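Local coordinates for protein lantibiotic dehydratase (Microbispora corallina, PDB 5EHK) that is a tRNA-dependent lantibiotic dehydratase of NAI-107 biosynthesis, probably using glutamyl-tRNA to dehydrate serine and threonine residues of the precursor peptide, at residues 736-741 with 746-751; 732-737 with 754-759. All blocks are in the same frame, centred on the assembly; numbering follows the deposited sequence.

Contact 1: 736-741 with 746-751; sequences LLLDLD and RVLLRD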
loop_
_atom_site.group_PDB
_atom_site.type_symbol
_atom_site.label_atom_id
_atom_site.label_comp_id
_atom_site.label_asym_id
_atom_site.label_seq_id
_atom_site.Cartn_x
_atom_site.Cartn_y
_atom_site.Cartn_z
ATOM N N LEU A 736 -1.129 36.303 0.559
ATOM C CA LEU A 736 -1.830 37.434 1.157
ATOM C C LEU A 736 -0.960 38.240 2.128
ATOM O O LEU A 736 -0.702 37.813 3.256
ATOM C CB LEU A 736 -3.124 36.969 1.811
ATOM C CG LEU A 736 -4.268 37.978 1.770
ATOM C CD1 LEU A 736 -4.383 38.577 0.380
ATOM C CD2 LEU A 736 -5.588 37.327 2.197
ATOM N N LEU A 737 -0.491 39.399 1.656
ATOM C CA LEU A 737 0.349 40.294 2.450
ATOM C C LEU A 737 -0.521 41.013 3.453
ATOM O O LEU A 737 -1.348 41.850 3.085
ATOM C CB LEU A 737 1.005 41.341 1.544
ATOM C CG LEU A 737 2.424 41.829 1.856
ATOM C CD1 LEU A 737 2.731 41.707 3.333
ATOM C CD2 LEU A 737 3.442 41.062 1.043
ATOM N N LEU A 738 -0.320 40.704 4.726
ATOM C CA LEU A 738 -1.162 41.285 5.764
ATOM C C LEU A 738 -0.309 42.030 6.777
ATOM O O LEU A 738 0.731 41.535 7.215
ATOM C CB LEU A 738 -2.006 40.225 6.489
ATOM C CG LEU A 738 -3.016 39.362 5.728
ATOM C CD1 LEU A 738 -3.566 38.317 6.679
ATOM C CD2 LEU A 738 -4.134 40.187 5.088
ATOM N N ASP A 739 -0.746 43.236 7.123
ATOM C CA ASP A 739 -0.190 43.940 8.263
ATOM C C ASP A 739 -1.045 43.654 9.506
ATOM O O ASP A 739 -2.194 44.112 9.589
ATOM C CB ASP A 739 -0.129 45.436 7.949
ATOM C CG ASP A 739 0.788 46.192 8.887
ATOM O OD1 ASP A 739 0.707 45.977 10.118
ATOM O OD2 ASP A 739 1.633 46.968 8.389
ATOM N N LEU A 740 -0.473 42.942 10.485
ATOM C CA LEU A 740 -1.259 42.497 11.639
ATOM C C LEU A 740 -1.447 43.570 12.706
ATOM O O LEU A 740 -2.049 43.313 13.756
ATOM C CB LEU A 740 -0.678 41.232 12.277
ATOM C CG LEU A 740 -0.723 39.965 11.425
ATOM C CD1 LEU A 740 -0.442 38.714 12.261
ATOM C CD2 LEU A 740 -2.038 39.868 10.672
ATOM N N ASP A 741 -0.940 44.769 12.429
ATOM C CA ASP A 741 -1.182 45.923 13.286
ATOM C C ASP A 741 -2.505 46.527 12.833
ATOM O O ASP A 741 -3.316 46.988 13.640
ATOM C CB ASP A 741 -0.041 46.946 13.141
ATOM C CG ASP A 741 0.308 47.671 14.463
ATOM O OD1 ASP A 741 -0.601 47.940 15.290
ATOM O OD2 ASP A 741 1.511 47.975 14.662
ATOM N N ARG A 746 -6.511 42.464 10.364
ATOM C CA ARG A 746 -6.706 41.503 11.450
ATOM C C ARG A 746 -8.041 40.748 11.369
ATOM O O ARG A 746 -8.162 39.638 11.885
ATOM C CB ARG A 746 -6.558 42.178 12.816
ATOM C CG ARG A 746 -5.145 42.148 13.369
ATOM C CD ARG A 746 -5.092 42.805 14.727
ATOM N NE ARG A 746 -5.533 44.192 14.644
ATOM C CZ ARG A 746 -5.691 44.990 15.695
ATOM N NH1 ARG A 746 -5.450 44.529 16.918
ATOM N NH2 ARG A 746 -6.093 46.246 15.523
ATOM N N VAL A 747 -9.044 41.352 10.734
ATOM C CA VAL A 747 -10.325 40.674 10.570
ATOM C C VAL A 747 -10.319 39.907 9.271
ATOM O O VAL A 747 -11.013 38.920 9.124
ATOM C CB VAL A 747 -11.536 41.639 10.596
ATOM C CG1 VAL A 747 -11.355 42.714 11.668
ATOM C CG2 VAL A 747 -11.771 42.262 9.225
ATOM N N LEU A 748 -9.519 40.371 8.323
ATOM C CA LEU A 748 -9.381 39.688 7.054
ATOM C C LEU A 748 -8.723 38.330 7.267
ATOM O O LEU A 748 -9.072 37.347 6.604
ATOM C CB LEU A 748 -8.581 40.541 6.073
ATOM C CG LEU A 748 -8.575 40.006 4.640
ATOM C CD1 LEU A 748 -9.947 40.123 4.000
ATOM C CD2 LEU A 748 -7.539 40.750 3.824
ATOM N N LEU A 749 -7.770 38.290 8.198
ATOM C CA LEU A 749 -7.075 37.059 8.541
ATOM C C LEU A 749 -8.033 36.093 9.212
ATOM O O LEU A 749 -7.892 34.880 9.075
ATOM C CB LEU A 749 -5.878 37.327 9.458
ATOM C CG LEU A 749 -5.156 36.092 10.019
ATOM C CD1 LEU A 749 -4.308 35.449 8.960
ATOM C CD2 LEU A 749 -4.314 36.409 11.248
ATOM N N ARG A 750 -9.015 36.620 9.932
ATOM C CA ARG A 750 -9.954 35.747 10.619
ATOM C C ARG A 750 -10.883 35.090 9.612
ATOM O O ARG A 750 -11.113 33.885 9.663
ATOM C CB ARG A 750 -10.753 36.513 11.672
ATOM C CG ARG A 750 -11.683 35.648 12.525
ATOM C CD ARG A 750 -12.371 36.527 13.557
ATOM N NE ARG A 750 -13.296 35.809 14.429
ATOM C CZ ARG A 750 -13.900 36.371 15.470
ATOM N NH1 ARG A 750 -13.679 37.649 15.748
ATOM N NH2 ARG A 750 -14.728 35.667 16.229
ATOM N N ASP A 751 -11.411 35.890 8.693
ATOM C CA ASP A 751 -12.313 35.394 7.666
ATOM C C ASP A 751 -11.589 34.392 6.783
ATOM O O ASP A 751 -12.140 33.352 6.413
ATOM C CB ASP A 751 -12.815 36.552 6.808
ATOM C CG ASP A 751 -13.980 36.161 5.917
ATOM O OD1 ASP A 751 -14.771 35.274 6.309
ATOM O OD2 ASP A 751 -14.098 36.736 4.814
#

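Contact 2: 732-737 with 754-759; sequences MDQRLL and RRTPEL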
loop_
_atom_site.group_PDB
_atom_site.type_symbol
_atom_site.label_atom_id
_atom_site.label_comp_id
_atom_site.label_asym_id
_atom_site.label_seq_id
_atom_site.Cartn_x
_atom_site.Cartn_y
_atom_site.Cartn_z
ATOM N N MET A 732 -3.012 27.396 -1.242
ATOM C CA MET A 732 -2.842 27.020 -2.635
ATOM C C MET A 732 -3.330 28.167 -3.503
ATOM O O MET A 732 -2.707 28.511 -4.507
ATOM C CB MET A 732 -3.620 25.749 -2.953
ATOM C CG MET A 732 -3.528 25.300 -4.412
ATOM S SD MET A 732 -4.591 23.884 -4.787
ATOM C CE MET A 732 -6.210 24.594 -4.461
ATOM N N ASP A 733 -4.445 28.766 -3.096
ATOM C CA ASP A 733 -5.089 29.815 -3.888
ATOM C C ASP A 733 -4.656 31.266 -3.602
ATOM O O ASP A 733 -4.815 32.130 -4.471
ATOM C CB ASP A 733 -6.615 29.679 -3.825
ATOM C CG ASP A 733 -7.151 28.653 -4.817
ATOM O OD1 ASP A 733 -6.832 28.772 -6.026
ATOM O OD2 ASP A 733 -7.867 27.718 -4.389
ATOM N N GLN A 734 -4.118 31.541 -2.407
ATOM C CA GLN A 734 -3.751 32.925 -2.057
ATOM C C GLN A 734 -2.334 33.107 -1.495
ATOM O O GLN A 734 -1.844 32.320 -0.684
ATOM C CB GLN A 734 -4.763 33.585 -1.113
ATOM C CG GLN A 734 -4.716 33.097 0.317
ATOM C CD GLN A 734 -5.403 31.763 0.502
ATOM O OE1 GLN A 734 -5.877 31.152 -0.462
ATOM N NE2 GLN A 734 -5.487 31.311 1.753
ATOM N N ARG A 735 -1.690 34.158 -1.982
ATOM C CA ARG A 735 -0.603 34.800 -1.284
ATOM C C ARG A 735 -1.294 36.035 -0.729
ATOM O O ARG A 735 -1.995 36.737 -1.463
ATOM C CB ARG A 735 0.475 35.203 -2.287
ATOM C CG ARG A 735 1.218 34.033 -2.917
ATOM C CD ARG A 735 2.074 34.513 -4.081
ATOM N NE ARG A 735 2.879 33.436 -4.664
ATOM C CZ ARG A 735 2.414 32.521 -5.517
ATOM N NH1 ARG A 735 1.142 32.535 -5.897
ATOM N NH2 ARG A 735 3.222 31.585 -5.992
ATOM N N LEU A 736 -1.129 36.303 0.559
ATOM C CA LEU A 736 -1.830 37.434 1.157
ATOM C C LEU A 736 -0.960 38.240 2.128
ATOM O O LEU A 736 -0.702 37.813 3.256
ATOM C CB LEU A 736 -3.124 36.969 1.811
ATOM C CG LEU A 736 -4.268 37.978 1.770
ATOM C CD1 LEU A 736 -4.383 38.577 0.380
ATOM C CD2 LEU A 736 -5.588 37.327 2.197
ATOM N N LEU A 737 -0.491 39.399 1.656
ATOM C CA LEU A 737 0.349 40.294 2.450
ATOM C C LEU A 737 -0.521 41.013 3.453
ATOM O O LEU A 737 -1.348 41.850 3.085
ATOM C CB LEU A 737 1.005 41.341 1.544
ATOM C CG LEU A 737 2.424 41.829 1.856
ATOM C CD1 LEU A 737 2.731 41.707 3.333
ATOM C CD2 LEU A 737 3.442 41.062 1.043
ATOM N N ARG A 754 -11.155 31.015 8.762
ATOM C CA ARG A 754 -12.398 30.260 8.847
ATOM C C ARG A 754 -12.612 29.584 7.507
ATOM O O ARG A 754 -13.045 28.433 7.426
ATOM C CB ARG A 754 -13.577 31.192 9.146
ATOM C CG ARG A 754 -13.486 31.949 10.475
ATOM C CD ARG A 754 -14.601 32.988 10.620
ATOM N NE ARG A 754 -15.927 32.374 10.610
ATOM C CZ ARG A 754 -17.073 33.050 10.660
ATOM N NH1 ARG A 754 -17.065 34.375 10.722
ATOM N NH2 ARG A 754 -18.228 32.397 10.643
ATOM N N ARG A 755 -12.270 30.317 6.456
ATOM C CA ARG A 755 -12.459 29.879 5.082
ATOM C C ARG A 755 -11.400 28.872 4.607
ATOM O O ARG A 755 -11.729 27.898 3.943
ATOM C CB ARG A 755 -12.512 31.101 4.164
ATOM C CG ARG A 755 -12.491 30.782 2.698
ATOM C CD ARG A 755 -12.461 32.043 1.854
ATOM N NE ARG A 755 -12.338 31.704 0.443
ATOM C CZ ARG A 755 -11.181 31.570 -0.190
ATOM N NH1 ARG A 755 -10.047 31.778 0.459
ATOM N NH2 ARG A 755 -11.161 31.246 -1.476
ATOM N N THR A 756 -10.135 29.104 4.943
ATOM C CA THR A 756 -9.061 28.213 4.501
ATOM C C THR A 756 -8.230 27.719 5.683
ATOM O O THR A 756 -7.181 28.289 5.979
ATOM C CB THR A 756 -8.106 28.940 3.524
ATOM O OG1 THR A 756 -8.851 29.836 2.690
ATOM C CG2 THR A 756 -7.359 27.946 2.653
ATOM N N PRO A 757 -8.680 26.629 6.334
ATOM C CA PRO A 757 -8.159 26.049 7.585
ATOM C C PRO A 757 -6.678 25.665 7.601
ATOM O O PRO A 757 -6.063 25.708 8.663
ATOM C CB PRO A 757 -8.991 24.772 7.747
ATOM C CG PRO A 757 -9.463 24.456 6.383
ATOM C CD PRO A 757 -9.725 25.782 5.744
ATOM N N GLU A 758 -6.111 25.279 6.469
ATOM C CA GLU A 758 -4.714 24.859 6.464
ATOM C C GLU A 758 -3.765 26.024 6.131
ATOM O O GLU A 758 -2.622 25.812 5.731
ATOM C CB GLU A 758 -4.513 23.675 5.507
ATOM C CG GLU A 758 -4.561 24.040 4.020
ATOM C CD GLU A 758 -5.917 24.568 3.568
ATOM O OE1 GLU A 758 -6.897 24.494 4.350
ATOM O OE2 GLU A 758 -5.996 25.074 2.426
ATOM N N LEU A 759 -4.238 27.250 6.341
ATOM C CA LEU A 759 -3.480 28.462 6.018
ATOM C C LEU A 759 -2.217 28.564 6.864
ATOM O O LEU A 759 -2.166 28.078 7.994
ATOM C CB LEU A 759 -4.359 29.701 6.230
ATOM C CG LEU A 759 -3.940 31.139 5.890
ATOM C CD1 LEU A 759 -3.557 31.307 4.446
ATOM C CD2 LEU A 759 -5.086 32.091 6.243
#

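Contact 1: 736-741 with 746-751
Strand 736-739 and helix 746-751 run obliquely, nearer antiparallel than parallel, with 136° between their N-to-C directions and 8.7 Å between their axes at closest approach, Leu738 facing Leu749. Beyond the strand the chain closes in, and the CA atoms of Leu740 and Arg746 are 5.5 Å apart. Leu738 carries the centre of the contact. Its CG lies beside the backbone N (chi1 -60°) and its two methyls fork over the helix: CD2 meets CD2 of Leu748 at 3.7 Å, the side chains at about a right angle, while CD1 lies against CB and CD1 of Leu749. Leu736 reaches Leu748 more loosely, and Leu740 offers CD2 to CD2 of Leu749 at 4.2 Å. At the turn, the aliphatic CG and CD of Arg746 lie against Leu740 O. Asp741 O sits over one face of the guanidinium, 3.4 Å from Arg746 NH2 but at too poor an angle for a bond; the firm partners are Asp711, salt-bridged to NH1, and Asp742 O, which takes NE. Asp739 OD1 accepts Asp741 N at 3.1 Å through its anti lone pair, closing an Asx turn as the strand ends, and also pairs with Arg725. This is helix-on-sheet packing: helix 743-755 folds back across the strand just before it, leucine against leucine, with helices 119-138 and 707-721 adding further apolar side chains.

Contact 2: 732-737 with 754-759
Gln734, just ahead of strand 735-739, faces Thr756 and Leu759 where helix 743-755 gives way to a type I beta turn running from Thr756 to Leu759. Along the first segment, Asp733 is the first residue to point its side chain at the second. Its carboxylate does not touch Arg755, since OD2 stays 5.6 Å from Arg755 NH2, though the opposite charges may still attract weakly. Gln734 then makes all the close approaches. Its CG sits between the backbone N and the carbonyl carbon (chi1 74°), and a second bend at chi2 (-78°) swings the amide toward the turn. NE2 meets the CD1 methyl of Leu759 at 3.3 Å, the two side chains crossing at about a right angle. Gln734 and Thr756 approach each other from opposite directions, with Thr756 OG1 3.8 Å from Gln734 NE2. The other amide atom, OE1, lies at the edge of the Arg755 guanidinium, near its plane, 4.3 Å from Arg755 NH1. The stronger polar ties run elsewhere: Gln734 OE1 is hydrogen-bonded to Ser731 OG, and Glu752 OE2 takes both a salt bridge from Arg755 NH1 and a hydrogen bond with Thr756 OG1. Arg735 turns away, its NH2 bonded to Pro526 O. Leu736 packs instead on Glu752 of helix 743-755 and Ile134 of helix 119-138. Within the turn itself, Leu759 N gives a weak hydrogen bond to Thr756 O at 3.1 Å.

In the fold
Both contacts are built around strand 735-739 and helix 743-755, and their centres are 11 Å apart. Contact 1 joins the two elements directly, the end of the strand against the middle of the helix, whereas contact 2 joins the residue before the strand to the helix's last residue and the turn after it. The segments 736-741 and 732-737 share Leu736 and Leu737. Two neighbours tie the pair together: Ala729 of strand 726-730 lies against Leu736, Leu738 and Leu759, and Met694 touches both Leu749 and Leu759. Contact 1 lies about 39 Å and contact 2 about 29 Å, centre to centre, from the middle of the chain.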